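Local atomic coordinates of porin B (Pseudomonas putida, PDB entry 4GEY), a protein that probably lets carbohydrates such as glucose diffuse selectively across the outer membrane through a beta-barrel channel. Residues A[78-81]-A[82-86]; A[177-180]-A[181-184]; A[272-275]-A[276-279]. The protein carries 2 engineered substitutions. All blocks are in the same frame, centred on the assembly; numbering follows the deposited sequence.

All three contacts are local turns that differ mainly in what surrounds them. Interactions 1 and 3 are surface contacts on opposite sides of the chain's centre, their own centres about 59 Å apart. Interaction 1 closes strand 66-79 with the short helix 80-83, combining an aspartate cap with leucines, an isoleucine and a tryptophan that meets detergent. Interaction 3 is a weakly bonded helical turn held mainly by polar bonds, with apolar side chains against helix 359-372. Interaction 2, its centre about 9 Å from that of the chain, is more buried, in the loop before strand 190-198 close to bound glucose; backbone carbonyls and a tyrosine dominate it. No two touch or share a helix or strand.

Interaction 1 of 3, residues A[78-81]-A[82-86]; sequences LDLQ and KILGW. With C8E ((hydroxyethyloxy)tri(ethyloxy)octane), chain G.
Leu-80 lies beside the indole of Trp-86, both side chains pointing the same way, and its CD1 meets the ring obliquely, 3.7 Å from CE3 of Trp-86. The other branch, CD2, runs alongside Leu-84. Leu-84 CD2 lies above one indole face, offset toward its rim, while over the centre of the opposite face C8 of the detergent C8E stands 3.4 Å from the ring plane. Leu-80 O accepts from Leu-84 N (2.8 Å) and from Trp-86 N (3.1 Å), which arrive from opposite faces of the carbonyl plane. At the other end, Asp-79 turns CG anti to its own amide nitrogen (chi1 -173°), and OD1 takes Lys-82 N at 3.2 Å from above the carboxylate plane, along with a weak bond from Gln-81 N. Asp-79 O accepts from Ile-83 N (3.1 Å, in the carbonyl plane), and Ile-83 CD1 reaches Leu-78 CG at 3.8 Å. The extended Lys-82 chain passes across the carboxylate, but NZ bonds to Asp-39 O. Leu-80 and Trp-86 also touch Ile-136 of strand 129-140. An N-cap followed by a single helical turn closes the connection between strands 66-79 and 89-100, probably a periplasmic turn of the outer-membrane porin barrel.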
loop_
_atom_site.group_PDB
_atom_site.type_symbol
_atom_site.label_atom_id
_atom_site.label_comp_id
_atom_site.label_asym_id
_atom_site.label_seq_id
_atom_site.Cartn_x
_atom_site.Cartn_y
_atom_site.Cartn_z
ATOM N N LEU A 78 -16.329 17.251 -1.927
ATOM C CA LEU A 78 -17.549 18.000 -2.182
ATOM C C LEU A 78 -18.823 17.174 -2.020
ATOM O O LEU A 78 -18.988 16.106 -2.622
ATOM C CB LEU A 78 -17.499 18.653 -3.560
ATOM C CG LEU A 78 -16.765 19.993 -3.681
ATOM C CD1 LEU A 78 -15.331 19.933 -3.152
ATOM C CD2 LEU A 78 -16.796 20.460 -5.143
ATOM N N ASP A 79 -19.716 17.681 -1.180
ATOM C CA ASP A 79 -21.054 17.135 -1.049
ATOM C C ASP A 79 -21.884 17.725 -2.197
ATOM O O ASP A 79 -22.424 18.830 -2.079
ATOM C CB ASP A 79 -21.627 17.540 0.314
ATOM C CG ASP A 79 -22.956 16.876 0.622
ATOM O OD1 ASP A 79 -23.811 16.777 -0.281
ATOM O OD2 ASP A 79 -23.148 16.454 1.782
ATOM N N LEU A 80 -21.979 16.999 -3.311
ATOM C CA LEU A 80 -22.659 17.528 -4.494
ATOM C C LEU A 80 -24.181 17.632 -4.341
ATOM O O LEU A 80 -24.863 18.202 -5.202
ATOM C CB LEU A 80 -22.317 16.712 -5.740
ATOM C CG LEU A 80 -20.875 16.752 -6.231
ATOM C CD1 LEU A 80 -20.756 15.943 -7.517
ATOM C CD2 LEU A 80 -20.411 18.175 -6.431
ATOM N N GLN A 81 -24.720 17.084 -3.257
ATOM C CA GLN A 81 -26.154 17.179 -3.041
ATOM C C GLN A 81 -26.501 18.558 -2.509
ATOM O O GLN A 81 -27.508 19.143 -2.909
ATOM C CB GLN A 81 -26.659 16.110 -2.079
ATOM C CG GLN A 81 -28.171 16.055 -2.037
ATOM C CD GLN A 81 -28.702 15.086 -1.003
ATOM O OE1 GLN A 81 -28.404 13.884 -1.037
ATOM N NE2 GLN A 81 -29.496 15.604 -0.068
ATOM N N LYS A 82 -25.666 19.075 -1.610
ATOM C CA LYS A 82 -25.852 20.420 -1.093
ATOM C C LYS A 82 -25.458 21.424 -2.159
ATOM O O LYS A 82 -26.175 22.371 -2.433
ATOM C CB LYS A 82 -25.042 20.618 0.203
ATOM C CG LYS A 82 -25.388 19.675 1.375
ATOM C CD LYS A 82 -24.448 19.919 2.570
ATOM C CE LYS A 82 -24.678 18.989 3.757
ATOM N NZ LYS A 82 -23.761 19.290 4.905
ATOM N N ILE A 83 -24.322 21.175 -2.788
ATOM C CA ILE A 83 -23.734 22.106 -3.747
ATOM C C ILE A 83 -24.451 22.163 -5.105
ATOM O O ILE A 83 -24.630 23.242 -5.668
ATOM C CB ILE A 83 -22.236 21.790 -3.945
ATOM C CG1 ILE A 83 -21.488 21.996 -2.629
ATOM C CG2 ILE A 83 -21.640 22.614 -5.052
ATOM C CD1 ILE A 83 -20.110 21.406 -2.633
ATOM N N LEU A 84 -24.878 21.008 -5.619
ATOM C CA LEU A 84 -25.470 20.915 -6.958
ATOM C C LEU A 84 -26.896 20.348 -6.956
ATOM O O LEU A 84 -27.589 20.384 -7.980
ATOM C CB LEU A 84 -24.573 20.074 -7.876
ATOM C CG LEU A 84 -23.582 20.770 -8.818
ATOM C CD1 LEU A 84 -23.130 22.112 -8.285
ATOM C CD2 LEU A 84 -22.383 19.877 -9.069
ATOM N N GLY A 85 -27.340 19.830 -5.815
ATOM C CA GLY A 85 -28.650 19.208 -5.745
ATOM C C GLY A 85 -28.672 17.764 -6.236
ATOM O O GLY A 85 -29.745 17.168 -6.361
ATOM N N TRP A 86 -27.495 17.196 -6.501
ATOM C CA TRP A 86 -27.386 15.820 -6.988
ATOM C C TRP A 86 -27.480 14.810 -5.841
ATOM O O TRP A 86 -26.558 14.706 -5.036
ATOM C CB TRP A 86 -26.072 15.621 -7.765
ATOM C CG TRP A 86 -25.919 16.535 -8.950
ATOM C CD1 TRP A 86 -26.822 17.460 -9.397
ATOM C CD2 TRP A 86 -24.798 16.613 -9.844
ATOM N NE1 TRP A 86 -26.332 18.109 -10.505
ATOM C CE2 TRP A 86 -25.091 17.612 -10.798
ATOM C CE3 TRP A 86 -23.571 15.945 -9.924
ATOM C CZ2 TRP A 86 -24.210 17.951 -11.820
ATOM C CZ3 TRP A 86 -22.694 16.287 -10.936
ATOM C CH2 TRP A 86 -23.020 17.282 -11.872
HETATM C C1 C8E G . -21.518 8.499 -11.644
HETATM C C2 C8E G . -21.750 10.005 -11.731
HETATM C C3 C8E G . -23.223 10.359 -11.916
HETATM C C4 C8E G . -23.453 11.852 -11.665
HETATM C C5 C8E G . -24.653 12.413 -12.436
HETATM C C6 C8E G . -25.651 13.064 -11.479
HETATM C C7 C8E G . -26.894 13.598 -12.179
HETATM C C8 C8E G . -26.851 15.116 -12.332
HETATM O O9 C8E G . -28.125 15.616 -12.705
HETATM C C10 C8E G . -29.073 15.459 -11.670
HETATM C C11 C8E G . -30.326 16.275 -11.954
HETATM O O12 C8E G . -31.156 16.231 -10.812
#

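Interaction 2 of 3, residues A[177-180]-A[181-184]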
loop_
_atom_site.group_PDB
_atom_site.type_symbol
_atom_site.label_atom_id
_atom_site.label_comp_id
_atom_site.label_asym_id
_atom_site.label_seq_id
_atom_site.Cartn_x
_atom_site.Cartn_y
_atom_site.Cartn_z
ATOM N N ASN A 177 1.550 -3.985 -3.665
ATOM C CA ASN A 177 2.979 -4.075 -3.446
ATOM C C ASN A 177 3.622 -5.167 -4.298
ATOM O O ASN A 177 4.654 -4.957 -4.929
ATOM C CB ASN A 177 3.262 -4.271 -1.963
ATOM C CG ASN A 177 2.873 -3.059 -1.144
ATOM O OD1 ASN A 177 2.940 -1.922 -1.626
ATOM N ND2 ASN A 177 2.448 -3.289 0.093
ATOM N N TRP A 178 2.984 -6.325 -4.342
ATOM C CA TRP A 178 3.598 -7.496 -4.949
ATOM C C TRP A 178 3.263 -7.682 -6.432
ATOM O O TRP A 178 3.890 -8.491 -7.122
ATOM C CB TRP A 178 3.249 -8.734 -4.111
ATOM C CG TRP A 178 3.255 -8.407 -2.642
ATOM C CD1 TRP A 178 2.311 -8.742 -1.719
ATOM C CD2 TRP A 178 4.245 -7.640 -1.939
ATOM N NE1 TRP A 178 2.656 -8.242 -0.484
ATOM C CE2 TRP A 178 3.840 -7.564 -0.597
ATOM C CE3 TRP A 178 5.443 -7.018 -2.317
ATOM C CZ2 TRP A 178 4.579 -6.895 0.358
ATOM C CZ3 TRP A 178 6.164 -6.350 -1.367
ATOM C CH2 TRP A 178 5.737 -6.296 -0.049
ATOM N N VAL A 179 2.278 -6.934 -6.916
ATOM C CA VAL A 179 2.034 -6.846 -8.348
ATOM C C VAL A 179 1.950 -5.348 -8.684
ATOM O O VAL A 179 1.210 -4.884 -9.549
ATOM C CB VAL A 179 0.856 -7.802 -8.820
ATOM C CG1 VAL A 179 -0.327 -7.731 -7.908
ATOM C CG2 VAL A 179 0.457 -7.600 -10.289
ATOM N N GLY A 180 2.774 -4.593 -7.968
ATOM C CA GLY A 180 2.882 -3.159 -8.162
ATOM C C GLY A 180 3.407 -2.719 -9.513
ATOM O O GLY A 180 3.429 -1.524 -9.798
ATOM N N GLY A 181 3.826 -3.672 -10.347
ATOM C CA GLY A 181 4.215 -3.358 -11.709
ATOM C C GLY A 181 3.039 -2.950 -12.595
ATOM O O GLY A 181 3.240 -2.233 -13.576
ATOM N N ILE A 182 1.823 -3.400 -12.259
ATOM C CA ILE A 182 0.616 -3.040 -13.023
ATOM C C ILE A 182 -0.491 -2.399 -12.172
ATOM O O ILE A 182 -1.311 -1.627 -12.678
ATOM C CB ILE A 182 -0.011 -4.259 -13.774
ATOM C CG1 ILE A 182 -0.515 -5.306 -12.774
ATOM C CG2 ILE A 182 0.979 -4.879 -14.743
ATOM C CD1 ILE A 182 -1.344 -6.385 -13.375
ATOM N N TRP A 183 -0.523 -2.740 -10.890
ATOM C CA TRP A 183 -1.561 -2.270 -9.970
ATOM C C TRP A 183 -0.920 -1.143 -9.190
ATOM O O TRP A 183 0.118 -1.332 -8.560
ATOM C CB TRP A 183 -2.007 -3.442 -9.068
ATOM C CG TRP A 183 -2.878 -3.149 -7.849
ATOM C CD1 TRP A 183 -2.644 -2.229 -6.864
ATOM C CD2 TRP A 183 -4.072 -3.843 -7.462
ATOM N NE1 TRP A 183 -3.630 -2.291 -5.907
ATOM C CE2 TRP A 183 -4.515 -3.276 -6.251
ATOM C CE3 TRP A 183 -4.815 -4.878 -8.029
ATOM C CZ2 TRP A 183 -5.667 -3.700 -5.604
ATOM C CZ3 TRP A 183 -5.962 -5.303 -7.382
ATOM C CH2 TRP A 183 -6.377 -4.713 -6.183
ATOM N N TYR A 184 -1.511 0.040 -9.248
ATOM C CA TYR A 184 -0.874 1.218 -8.661
ATOM C C TYR A 184 -1.752 1.885 -7.611
ATOM O O TYR A 184 -2.721 2.551 -7.938
ATOM C CB TYR A 184 -0.568 2.248 -9.748
ATOM C CG TYR A 184 0.126 1.706 -10.980
ATOM C CD1 TYR A 184 1.120 0.735 -10.884
ATOM C CD2 TYR A 184 -0.205 2.176 -12.242
ATOM C CE1 TYR A 184 1.758 0.244 -12.016
ATOM C CE2 TYR A 184 0.431 1.697 -13.373
ATOM C CZ TYR A 184 1.405 0.733 -13.256
ATOM O OH TYR A 184 2.022 0.258 -14.387
#
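Tyr-184 starts out pointing away from 177-180, yet its ring comes back to touch Gly-180. From CB, with CG anti to the carbonyl carbon (chi1 -48°), the ring is set so that CD1 and then CE1 pass Gly-180 O, the latter at 3.3 Å; the oxygen lies at the ring edge, in the ring plane. Ile-182 O stands 3.5 Å above one face of the Tyr-184 ring, over its centre. At the tip, OH donates to Gly-181 O over 2.9 Å, from above the carbonyl plane. A phenylalanine in place of Tyr-184 would probably leave Gly-181 O without this donor and the ring less firmly fixed against Gly-180. The backbone that carries these carbonyls is a beta turn, Val-179 to Ile-182, which follows helix 175-178 inside a long loop of the porin, close to the bound glucose. Its evidence is the bond from Ile-182 N to Val-179 O (3.1 Å, donor above the carbonyl plane). The same oxygen also takes Trp-183 N, one residue further on (3.1 Å, in that plane). The side chains of Val-179 and Ile-182 cross at a slant, CG2 of the valine 3.5 Å from CG1 of the isoleucine; Ile-182 holds CG1 between its backbone N and carbonyl carbon (chi1 65°), which directs this branch at the valine. Gly-180 O also receives NH2 of Arg-125, a residue of the glucose pocket, and Trp-183 NE1 bonds to OD1 of Asn-185, another pocket residue.

Interaction 3 of 3, residues A[272-275]-A[276-279]; sequences GNPQ and ALTG
Thr-278 holds CG2 beside its backbone N and OG1 between N and the carbonyl carbon (chi1 89°), a rotation that brings CG2 to 3.5 Å from Pro-274 O and 3.9 Å from Asn-273 CB. Gln-275 bends at its second torsion (chi2 77°), laying its amide alongside the turn, with OE1 3.5 Å from Ala-276 CA and NE2 towards Gly-279. That amide is held from both ends: OE1 takes NH2 of Arg-364, and NE2 gives to Glu-280 O. Two backbone carbonyls make the turn itself. Pro-274 O accepts from Leu-277 N at 2.9 Å, the donor standing above the carbonyl plane, whereas Gln-275 O takes both Gly-279 N, at 2.8 Å, and Thr-278 N, at 3.1 Å and far out of the plane. Leu-277 CD1 meets the Pro-274 ring only loosely, 4.2 Å from CG. Pro-274 and Ala-276 pack on Leu-367 of helix 359-372, and Thr-278 OG1 bonds with Asp-269 OD2 and Glu-280 N. With little apolar contact inside the turn, its shape seems to rest chiefly on directed polar bonds, several of which reach beyond it to neighbouring parts of the chain.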
loop_
_atom_site.group_PDB
_atom_site.type_symbol
_atom_site.label_atom_id
_atom_site.label_comp_id
_atom_site.label_asym_id
_atom_site.label_seq_id
_atom_site.Cartn_x
_atom_site.Cartn_y
_atom_site.Cartn_z
ATOM N N GLY A 272 9.616 -21.815 -25.488
ATOM C CA GLY A 272 9.416 -22.749 -24.398
ATOM C C GLY A 272 10.713 -23.289 -23.838
ATOM O O GLY A 272 10.701 -24.154 -22.968
ATOM N N ASN A 273 11.829 -22.778 -24.353
ATOM C CA ASN A 273 13.155 -23.094 -23.834
ATOM C C ASN A 273 13.491 -22.141 -22.698
ATOM O O ASN A 273 12.928 -21.046 -22.624
ATOM C CB ASN A 273 14.205 -22.930 -24.924
ATOM C CG ASN A 273 13.886 -23.724 -26.165
ATOM O OD1 ASN A 273 13.324 -24.813 -26.089
ATOM N ND2 ASN A 273 14.241 -23.179 -27.320
ATOM N N PRO A 274 14.412 -22.542 -21.804
ATOM C CA PRO A 274 14.744 -21.620 -20.712
ATOM C C PRO A 274 15.430 -20.382 -21.273
ATOM O O PRO A 274 16.490 -20.513 -21.873
ATOM C CB PRO A 274 15.714 -22.440 -19.848
ATOM C CG PRO A 274 15.444 -23.877 -20.216
ATOM C CD PRO A 274 15.114 -23.833 -21.673
ATOM N N GLN A 275 14.842 -19.205 -21.088
ATOM C CA GLN A 275 15.372 -18.002 -21.731
ATOM C C GLN A 275 16.798 -17.620 -21.280
ATOM O O GLN A 275 17.520 -16.926 -22.002
ATOM C CB GLN A 275 14.395 -16.821 -21.601
ATOM C CG GLN A 275 14.696 -15.866 -20.484
ATOM C CD GLN A 275 15.851 -14.912 -20.769
ATOM O OE1 GLN A 275 16.772 -14.799 -19.963
ATOM N NE2 GLN A 275 15.819 -14.247 -21.919
ATOM N N ALA A 276 17.190 -18.054 -20.087
ATOM C CA ALA A 276 18.540 -17.814 -19.584
ATOM C C ALA A 276 19.585 -18.464 -20.484
ATOM O O ALA A 276 20.737 -18.030 -20.516
ATOM C CB ALA A 276 18.674 -18.350 -18.179
ATOM N N LEU A 277 19.181 -19.512 -21.203
ATOM C CA LEU A 277 20.073 -20.210 -22.118
ATOM C C LEU A 277 20.056 -19.619 -23.516
ATOM O O LEU A 277 21.004 -19.795 -24.274
ATOM C CB LEU A 277 19.698 -21.684 -22.219
ATOM C CG LEU A 277 19.795 -22.540 -20.963
ATOM C CD1 LEU A 277 19.489 -23.983 -21.298
ATOM C CD2 LEU A 277 21.173 -22.408 -20.335
ATOM N N THR A 278 18.979 -18.929 -23.872
ATOM C CA THR A 278 18.831 -18.505 -25.257
ATOM C C THR A 278 19.046 -17.019 -25.467
ATOM O O THR A 278 19.596 -16.610 -26.480
ATOM C CB THR A 278 17.465 -18.928 -25.862
ATOM O OG1 THR A 278 16.476 -17.918 -25.618
ATOM C CG2 THR A 278 17.016 -20.256 -25.278
ATOM N N GLY A 279 18.599 -16.212 -24.516
ATOM C CA GLY A 279 18.694 -14.773 -24.659
ATOM C C GLY A 279 17.626 -14.248 -25.598
ATOM O O GLY A 279 17.651 -13.078 -25.990
#